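Local coordinates for protein Thf1 (Thermosynechococcus elongatus, PDB 5MJR) that associates with the FtsH protease complex involved in photosystem II repair in cyanobacteria and may take part in building photosynthetic membranes, at residues 75-78 and 79-82; 199-202 and 203-206; 21-24 and 25-28. One frame throughout, in Å; residues are numbered along the deposited sequence.

Three local contacts sample an all-helical, single-chain structure. Contact 1 forms the C-terminal end of helix 67-80, about 9 Å from the centre of the chain, while contact 2 lies on the surface in the segment that follows helix 186-198. The two meet, their centres about 12 Å apart: the amide of Gln79 probably donates to the carbonyl of Leu200, and the CD1 methyl of Ile203 packs on the backbone oxygen of Phe80. Contact 3 starts helix 24-34 and stands apart, its nearest atoms about 12 Å from contact 1 and about 16 Å from contact 2. Helix 41-58 connects them indirectly, since side chains of all three contacts pack against it.

Contact 1 (75-78 and 79-82); sequences TAFD and QFME
The backbone oxygen of Ala76 receives two donors. Phe80 N donates to Ala76 O at 3.0 Å along an almost straight N-H (173°), and a water donates both to this oxygen and to Gln79 OE1. The Gln79 chain projects outward from the helix, and its bend at chi2 helps bring the amide oxygen to that water, while NE2 probably bonds to Leu200 O. The i to i+4 backbone bonds continue with Gln79 N to Thr75 O and Met81 N to Phe77 O, each 2.9 Å long. Helix 67-80 ends here, Met81 being the first residue to leave helical backbone angles, and its side chain folds back over the last turn in a Met-aromatic contact. With its CG anti to the carbonyl carbon, Met81 sets that atom above the middle of the Phe77 ring, 3.7 Å from its centroid and only 10° off the normal, a CH-pi contact. Bends at chi2 and chi3 then keep the rest of the chain near the ring: the sulfur lies obliquely, 4.8 Å from SD to the same centroid, and the methyl CE comes near Phe77 CZ. Phe80 meets the Phe77 ring obliquely, the planes inclined at 59° and Phe80 CZ 4.2 Å from Phe77 CD2. Beyond this pair, Phe94 meets Phe77 edge-to-face, and Phe46 together with Ile47 and Leu50 of helix 41-58 packs on Phe80.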
ATOM      1  N   THR A  75       2.709  -1.385   3.376  1.00  8.31           N
ATOM      2  CA  THR A  75       1.996  -0.927   4.636  1.00  9.17           C
ATOM      3  C   THR A  75       0.915  -1.916   5.005  1.00  9.03           C
ATOM      4  O   THR A  75       0.799  -2.274   6.200  1.00 10.56           O
ATOM      5  CB  THR A  75       1.419   0.512   4.377  1.00  9.42           C
ATOM      6  OG1 THR A  75       2.508   1.399   4.141  1.00 10.52           O
ATOM      7  CG2 THR A  75       0.660   0.980   5.601  1.00 11.11           C
ATOM      8  N   ALA A  76       0.051  -2.271   4.042  1.00  8.35           N
ATOM      9  CA  ALA A  76      -1.060  -3.172   4.334  1.00  9.31           C
ATOM     10  C   ALA A  76      -0.494  -4.543   4.871  1.00  9.04           C
ATOM     11  O   ALA A  76      -1.029  -5.103   5.857  1.00 10.49           O
ATOM     12  CB  ALA A  76      -1.922  -3.401   3.156  1.00 11.52           C
ATOM     13  N   PHE A  77       0.493  -5.076   4.151  1.00  8.69           N
ATOM     14  CA  PHE A  77       1.094  -6.335   4.546  1.00  9.03           C
ATOM     15  C   PHE A  77       1.655  -6.193   5.956  1.00  9.76           C
ATOM     16  O   PHE A  77       1.381  -7.029   6.834  1.00 10.64           O
ATOM     17  CB  PHE A  77       2.194  -6.730   3.552  1.00 10.33           C
ATOM     18  CG  PHE A  77       2.903  -8.006   3.904  1.00  9.17           C
ATOM     19  CD1 PHE A  77       3.951  -8.010   4.687  1.00  9.95           C
ATOM     20  CD2 PHE A  77       2.421  -9.218   3.369  1.00 11.01           C
ATOM     21  CE1 PHE A  77       4.652  -9.249   4.984  1.00 10.54           C
ATOM     22  CE2 PHE A  77       3.088 -10.422   3.666  1.00 10.76           C
ATOM     23  CZ  PHE A  77       4.147 -10.421   4.475  1.00 10.68           C
ATOM     24  N   ASP A  78       2.477  -5.175   6.191  1.00  9.96           N
ATOM     25  CA  ASP A  78       3.117  -5.041   7.490  1.00 10.89           C
ATOM     26  C   ASP A  78       2.078  -4.910   8.625  1.00 11.03           C
ATOM     27  O   ASP A  78       2.274  -5.474   9.693  1.00 12.42           O
ATOM     28  CB  ASP A  78       3.991  -3.838   7.538  1.00 13.31           C
ATOM     29  CG  ASP A  78       5.335  -3.993   6.812  1.00 17.85           C
ATOM     30  OD1 ASP A  78       5.658  -5.081   6.253  1.00 24.18           O
ATOM     31  OD2 ASP A  78       5.995  -2.912   6.627  1.00 23.54           O
ATOM     32  N   GLN A  79       0.964  -4.225   8.367  1.00 10.33           N
ATOM     33  CA  GLN A  79      -0.069  -4.016   9.392  1.00 12.17           C
ATOM     34  C   GLN A  79      -0.775  -5.282   9.690  1.00 11.08           C
ATOM     35  O   GLN A  79      -0.898  -5.655  10.886  1.00 11.91           O
ATOM     36  CB  GLN A  79      -1.056  -2.927   8.946  1.00 13.68           C
ATOM     37  CG  GLN A  79      -2.124  -2.553   9.975  1.00 19.86           C
ATOM     38  CD  GLN A  79      -3.195  -3.567  10.292  1.00 26.08           C
ATOM     39  OE1 GLN A  79      -3.781  -4.196   9.432  1.00 32.64           O
ATOM     40  NE2 GLN A  79      -3.506  -3.642  11.660  1.00 23.93           N
ATOM     41  N   PHE A  80      -1.236  -6.061   8.696  1.00 10.89           N
ATOM     42  CA  PHE A  80      -1.959  -7.331   8.989  1.00 10.85           C
ATOM     43  C   PHE A  80      -1.000  -8.365   9.512  1.00 11.61           C
ATOM     44  O   PHE A  80      -1.475  -9.270  10.222  1.00 12.82           O
ATOM     45  CB  PHE A  80      -2.958  -7.798   7.956  1.00 13.12           C
ATOM     46  CG  PHE A  80      -2.472  -8.522   6.755  1.00 14.13           C
ATOM     47  CD1 PHE A  80      -1.787  -9.770   6.778  1.00 16.69           C
ATOM     48  CD2 PHE A  80      -2.690  -7.942   5.494  1.00 14.04           C
ATOM     49  CE1 PHE A  80      -1.403 -10.322   5.538  1.00 18.11           C
ATOM     50  CE2 PHE A  80      -2.280  -8.528   4.330  1.00 13.87           C
ATOM     51  CZ  PHE A  80      -1.593  -9.674   4.368  1.00 15.05           C
ATOM     52  N   MET A  81       0.285  -8.283   9.212  1.00  9.51           N
ATOM     53  CA  MET A  81       1.230  -9.248   9.659  1.00  9.59           C
ATOM     54  C   MET A  81       1.932  -8.843  10.960  1.00  9.33           C
ATOM     55  O   MET A  81       2.846  -9.585  11.400  1.00 10.51           O
ATOM     56  CB  MET A  81       2.288  -9.488   8.560  1.00 10.15           C
ATOM     57  CG  MET A  81       1.730 -10.127   7.292  1.00 10.89           C
ATOM     58  SD  MET A  81       1.241 -11.872   7.509  1.00 12.20           S
ATOM     59  CE  MET A  81       2.836 -12.669   7.433  1.00 13.01           C
ATOM     60  N   GLU A  82       1.482  -7.753  11.615  1.00 10.32           N
ATOM     61  CA  GLU A  82       2.202  -7.255  12.766  1.00 11.58           C
ATOM     62  C   GLU A  82       2.300  -8.244  13.942  1.00 11.26           C
ATOM     63  O   GLU A  82       3.198  -8.201  14.751  1.00 13.71           O
ATOM     64  CB  GLU A  82       1.602  -5.897  13.197  1.00 15.57           C
ATOM     65  CG  GLU A  82       0.248  -5.911  13.720  1.00 21.77           C
ATOM     66  CD  GLU A  82      -0.311  -4.525  14.067  1.00 32.61           C
ATOM     67  OE1 GLU A  82       0.505  -3.593  14.160  1.00 32.65           O
ATOM     68  OE2 GLU A  82      -1.563  -4.424  14.220  1.00 53.12           O
TER
HETATM   69  O   HOH W   1      -3.582  -4.356   6.675  1.00 20.53           O

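Contact 2 (199-202 and 203-206); sequences NLDK and INQA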
ATOM      1  N   ASN A 199     -10.845  -1.379  10.776  1.00 22.32           N
ATOM      2  CA  ASN A 199     -10.742  -2.866  10.760  1.00 21.18           C
ATOM      3  C   ASN A 199      -9.365  -3.390  11.269  1.00 18.32           C
ATOM      4  O   ASN A 199      -9.136  -4.613  11.288  1.00 26.35           O
ATOM      5  CB  ASN A 199     -11.073  -3.463   9.436  1.00 22.34           C
ATOM      6  CG  ASN A 199     -12.511  -3.445   9.165  1.00 30.36           C
ATOM      7  OD1 ASN A 199     -13.313  -3.753  10.023  1.00 46.25           O
ATOM      8  ND2 ASN A 199     -12.860  -3.001   7.967  1.00 48.61           N
ATOM      9  N   LEU A 200      -8.584  -2.464  11.852  1.00 21.27           N
ATOM     10  CA  LEU A 200      -7.208  -2.781  12.250  1.00 19.70           C
ATOM     11  C   LEU A 200      -7.196  -4.051  13.160  1.00 25.83           C
ATOM     12  O   LEU A 200      -6.207  -4.779  13.108  1.00 23.24           O
ATOM     13  CB  LEU A 200      -6.488  -1.587  12.863  1.00 21.02           C
ATOM     14  CG  LEU A 200      -6.114  -0.402  12.007  1.00 23.19           C
ATOM     15  CD1 LEU A 200      -5.616   0.717  12.950  1.00 34.86           C
ATOM     16  CD2 LEU A 200      -5.087  -0.697  10.893  1.00 26.68           C
ATOM     17  N   ASP A 201      -8.220  -4.249  14.010  1.00 21.40           N
ATOM     18  CA  ASP A 201      -8.099  -5.289  15.055  1.00 22.47           C
ATOM     19  C   ASP A 201      -8.836  -6.574  14.651  1.00 20.25           C
ATOM     20  O   ASP A 201      -8.756  -7.568  15.378  1.00 22.99           O
ATOM     21  CB  ASP A 201      -8.681  -4.819  16.387  1.00 24.97           C
ATOM     22  CG  ASP A 201      -8.332  -5.734  17.579  1.00 24.05           C
ATOM     23  OD1 ASP A 201      -7.113  -6.013  17.932  1.00 23.95           O
ATOM     24  OD2 ASP A 201      -9.392  -6.095  18.182  1.00 25.46           O
ATOM     25  N   LYS A 202      -9.527  -6.553  13.504  1.00 19.20           N
ATOM     26  CA  LYS A 202     -10.385  -7.717  13.091  1.00 18.09           C
ATOM     27  C   LYS A 202      -9.616  -9.044  12.968  1.00 17.19           C
ATOM     28  O   LYS A 202     -10.087 -10.129  13.454  1.00 17.67           O
ATOM     29  CB  LYS A 202     -11.176  -7.386  11.859  1.00 28.91           C
ATOM     30  CG  LYS A 202     -12.323  -6.382  12.165  1.00 38.47           C
ATOM     31  CD  LYS A 202     -13.617  -6.965  11.690  1.00 55.61           C
ATOM     32  CE  LYS A 202     -14.792  -6.014  11.875  1.00 67.26           C
ATOM     33  NZ  LYS A 202     -15.642  -6.089  10.627  1.00 92.23           N
ATOM     34  N   ILE A 203      -8.347  -8.952  12.545  1.00 14.01           N
ATOM     35  CA  ILE A 203      -7.555 -10.170  12.417  1.00 11.76           C
ATOM     36  C   ILE A 203      -7.259 -10.778  13.813  1.00 13.31           C
ATOM     37  O   ILE A 203      -6.954 -11.977  13.918  1.00 13.54           O
ATOM     38  CB  ILE A 203      -6.230  -9.893  11.725  1.00 13.73           C
ATOM     39  CG1 ILE A 203      -5.588 -11.191  11.191  1.00 15.70           C
ATOM     40  CG2 ILE A 203      -5.308  -9.069  12.640  1.00 16.16           C
ATOM     41  CD1 ILE A 203      -4.565 -11.017  10.095  1.00 18.00           C
ATOM     42  N   ASN A 204      -7.401 -10.005  14.921  1.00 13.46           N
ATOM     43  CA  ASN A 204      -7.200 -10.494  16.296  1.00 13.57           C
ATOM     44  C   ASN A 204      -8.448 -11.005  16.967  1.00 13.44           C
ATOM     45  O   ASN A 204      -8.367 -11.356  18.151  1.00 16.66           O
ATOM     46  CB  ASN A 204      -6.643  -9.311  17.121  1.00 14.00           C
ATOM     47  CG  ASN A 204      -5.287  -8.865  16.647  1.00 13.60           C
ATOM     48  OD1 ASN A 204      -4.421  -9.627  16.251  1.00 13.94           O
ATOM     49  ND2 ASN A 204      -5.161  -7.525  16.583  1.00 16.49           N
ATOM     50  N   GLN A 205      -9.554 -11.032  16.239  0.50 16.23           N
ATOM     51  CA  GLN A 205     -10.865 -11.398  16.806  0.50 18.96           C
ATOM     52  C   GLN A 205     -11.403 -12.670  16.212  0.50 18.83           C
ATOM     53  O   GLN A 205     -10.985 -13.055  15.121  0.50 18.21           O
ATOM     54  CB  GLN A 205     -11.867 -10.267  16.504  0.50 22.61           C
ATOM     55  CG  GLN A 205     -11.398  -8.898  16.983  0.50 25.50           C
ATOM     56  CD  GLN A 205     -12.333  -7.744  16.657  0.50 23.47           C
ATOM     57  OE1 GLN A 205     -13.448  -7.967  16.206  0.50 31.49           O
ATOM     58  NE2 GLN A 205     -11.845  -6.483  16.882  0.50 28.91           N
ATOM     59  N   ALA A 206     -12.338 -13.349  16.881  1.00 20.28           N
ATOM     60  CA  ALA A 206     -12.988 -14.596  16.256  1.00 24.02           C
ATOM     61  C   ALA A 206     -13.759 -14.195  15.018  1.00 30.57           C
ATOM     62  O   ALA A 206     -13.895 -14.904  13.999  1.00 38.65           O
ATOM     63  CB  ALA A 206     -13.904 -15.303  17.212  1.00 33.03           C
TER
HETATM   64  O   HOH W   2      -7.425  -6.856  10.778  1.00 22.23           O
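Asn204 ND2 donates to Asp201 OD1 at 2.8 Å, its N-H nearly straight, but arrives from above the carboxylate plane, 44° out of it. The other carboxylate oxygen takes a less certain bond, made by one of two conformers of Gln205: in that copy Gln205 NE2 lies 2.8 Å from Asp201 OD2, on the anti side and only 23° out of the plane. Each oxygen lies close to the plane of the amide that donates to it, and both amides are turned well away from the carboxylate. Asp201 can reach them because its CG stands anti to the backbone N (chi1 -168°), swinging the carboxylate toward Asn204 and Gln205, three and four residues on.

Behind these side chains the backbone makes a short 3-10 turn. Asn204 N donates to Asp201 O at 2.8 Å, and Gln205 N donates to Lys202 O at 3.0 Å, so the residues bearing the amides are also tied by their backbone to the turn. Farther back, a water accepts from Ile203 N and lies within bonding distance of Asn199 O, just past the end of helix 186-198, to which it may donate. The polar side of the turn faces solvent, whereas Ile203 packs on Ile42, Tyr43 and Phe46 of helix 41-58.

Contact 3 (21-24 and 25-28); sequences PRTV and SDTK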
ATOM      1  N   PRO A  21      -2.817 -17.916 -20.486  1.00 64.28           N
ATOM      2  CA  PRO A  21      -3.003 -16.720 -19.642  1.00 48.89           C
ATOM      3  C   PRO A  21      -2.772 -17.050 -18.184  1.00 34.89           C
ATOM      4  O   PRO A  21      -3.326 -18.048 -17.691  1.00 52.40           O
ATOM      5  CB  PRO A  21      -4.476 -16.323 -19.868  1.00 49.19           C
ATOM      6  CG  PRO A  21      -4.965 -17.253 -20.933  1.00 57.76           C
ATOM      7  CD  PRO A  21      -4.131 -18.519 -20.743  1.00 55.02           C
ATOM      8  N   ARG A  22      -1.991 -16.239 -17.464  1.00 31.48           N
ATOM      9  CA  ARG A  22      -1.674 -16.578 -16.044  1.00 24.40           C
ATOM     10  C   ARG A  22      -2.909 -16.250 -15.160  1.00 23.52           C
ATOM     11  O   ARG A  22      -3.490 -15.131 -15.195  1.00 23.98           O
ATOM     12  CB  ARG A  22      -0.612 -15.655 -15.515  1.00 33.44           C
ATOM     13  CG  ARG A  22      -0.115 -15.946 -14.084  1.00 32.27           C
ATOM     14  CD  ARG A  22       0.744 -14.777 -13.399  1.00 42.12           C
ATOM     15  NE  ARG A  22       1.432 -14.977 -12.023  1.00 23.63           N
ATOM     16  CZ  ARG A  22       2.365 -15.918 -12.007  1.00 21.87           C
ATOM     17  NH1 ARG A  22       2.767 -16.494 -13.163  1.00 29.30           N
ATOM     18  NH2 ARG A  22       3.038 -16.248 -10.935  1.00 24.70           N
ATOM     19  N   THR A  23      -3.375 -17.233 -14.401  1.00 15.76           N
ATOM     20  CA  THR A  23      -4.581 -17.027 -13.538  1.00 16.01           C
ATOM     21  C   THR A  23      -4.213 -16.873 -12.047  1.00 11.79           C
ATOM     22  O   THR A  23      -3.081 -17.067 -11.634  1.00 12.39           O
ATOM     23  CB  THR A  23      -5.522 -18.200 -13.678  1.00 17.18           C
ATOM     24  OG1 THR A  23      -4.951 -19.295 -12.924  1.00 18.47           O
ATOM     25  CG2 THR A  23      -5.739 -18.627 -15.124  1.00 19.43           C
ATOM     26  N   VAL A  24      -5.233 -16.456 -11.268  1.00 11.68           N
ATOM     27  CA  VAL A  24      -5.059 -16.408  -9.852  1.00 11.44           C
ATOM     28  C   VAL A  24      -4.500 -17.724  -9.295  1.00 10.64           C
ATOM     29  O   VAL A  24      -3.736 -17.772  -8.367  1.00 10.70           O
ATOM     30  CB  VAL A  24      -6.409 -16.008  -9.177  1.00 12.12           C
ATOM     31  CG1 VAL A  24      -6.437 -16.418  -7.721  1.00 11.79           C
ATOM     32  CG2 VAL A  24      -6.671 -14.523  -9.360  1.00 12.70           C
ATOM     33  N   SER A  25      -4.997 -18.844  -9.857  1.00 11.73           N
ATOM     34  CA  SER A  25      -4.503 -20.145  -9.424  1.00 12.26           C
ATOM     35  C   SER A  25      -3.001 -20.346  -9.649  1.00 11.71           C
ATOM     36  O   SER A  25      -2.302 -20.931  -8.798  1.00 12.80           O
ATOM     37  CB  SER A  25      -5.264 -21.279 -10.064  1.00 16.03           C
ATOM     38  OG  SER A  25      -6.624 -21.228  -9.571  1.00 16.45           O
ATOM     39  N   ASP A  26      -2.502 -19.828 -10.791  1.00 12.73           N
ATOM     40  CA  ASP A  26      -1.071 -19.848 -11.066  1.00 12.99           C
ATOM     41  C   ASP A  26      -0.323 -18.981 -10.026  1.00 11.83           C
ATOM     42  O   ASP A  26       0.709 -19.359  -9.554  1.00 12.71           O
ATOM     43  CB  ASP A  26      -0.808 -19.320 -12.477  1.00 15.91           C
ATOM     44  CG  ASP A  26      -1.319 -20.243 -13.571  1.00 19.16           C
ATOM     45  OD1 ASP A  26      -1.157 -21.517 -13.459  1.00 28.33           O
ATOM     46  OD2 ASP A  26      -1.962 -19.679 -14.567  1.00 23.09           O
ATOM     47  N   THR A  27      -0.874 -17.799  -9.749  1.00 10.52           N
ATOM     48  CA  THR A  27      -0.245 -16.914  -8.760  1.00 10.34           C
ATOM     49  C   THR A  27      -0.172 -17.620  -7.346  1.00  9.78           C
ATOM     50  O   THR A  27       0.881 -17.591  -6.691  1.00  9.86           O
ATOM     51  CB  THR A  27      -1.061 -15.593  -8.692  1.00 10.07           C
ATOM     52  OG1 THR A  27      -0.906 -14.989  -9.964  1.00 12.96           O
ATOM     53  CG2 THR A  27      -0.535 -14.666  -7.606  1.00 12.16           C
ATOM     54  N   LYS A  28      -1.278 -18.254  -6.916  1.00  9.47           N
ATOM     55  CA  LYS A  28      -1.259 -18.923  -5.644  1.00 10.74           C
ATOM     56  C   LYS A  28      -0.303 -20.105  -5.651  1.00 10.75           C
ATOM     57  O   LYS A  28       0.427 -20.277  -4.680  1.00 11.67           O
ATOM     58  CB  LYS A  28      -2.648 -19.410  -5.333  1.00 12.62           C
ATOM     59  CG  LYS A  28      -3.610 -18.270  -4.898  1.00 15.10           C
ATOM     60  CD  LYS A  28      -4.952 -18.815  -4.385  1.00 18.69           C
ATOM     61  CE  LYS A  28      -5.946 -17.714  -4.003  1.00 20.21           C
ATOM     62  NZ  LYS A  28      -7.276 -18.244  -3.466  1.00 25.89           N
TER
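Thr23 and Asp26 hold each other through reciprocal side-chain to backbone bonds. Thr23 N donates to Asp26 OD2 at 2.8 Å with an almost straight N-H, meeting the carboxylate on its anti side, 24° out of its plane. In return Asp26 N donates to Thr23 OG1 over a longer 3.3 Å. The threonine hydroxyl owes its place to a chi1 of 76°, which sets OG1 between the backbone N and the carbonyl carbon and turns it toward the N-H of Asp26; CG of Asp26, anti to its own carbonyl carbon, leans back toward the preceding loop. This is a capping box, with Thr23 as the N-cap of helix 24-34. The first helical backbone bonds follow, Thr27 N to Thr23 O at 3.0 Å and Lys28 N to Val24 O at 2.9 Å. Asp26 also uses OD1, in a salt bridge with Arg29.

Arg22 runs extended from CG to NE, passing its CG 3.8 Å from Asp26 CB and carrying the guanidinium past Thr27, whose side chain it crosses at about a right angle. There chi4 (63°) turns the group, with Thr27 N and Asp26 O over one face. Its NH2 bonds to Ala100 O, and Thr27 OG1 is hydrogen-bonded to His55 ND1. On the other flank Val24 and Lys28 lie side by side, Val24 CG1 4.0 Å from Lys28 CE, with the extended lysine continuing to a salt bridge with Glu48 of helix 41-58.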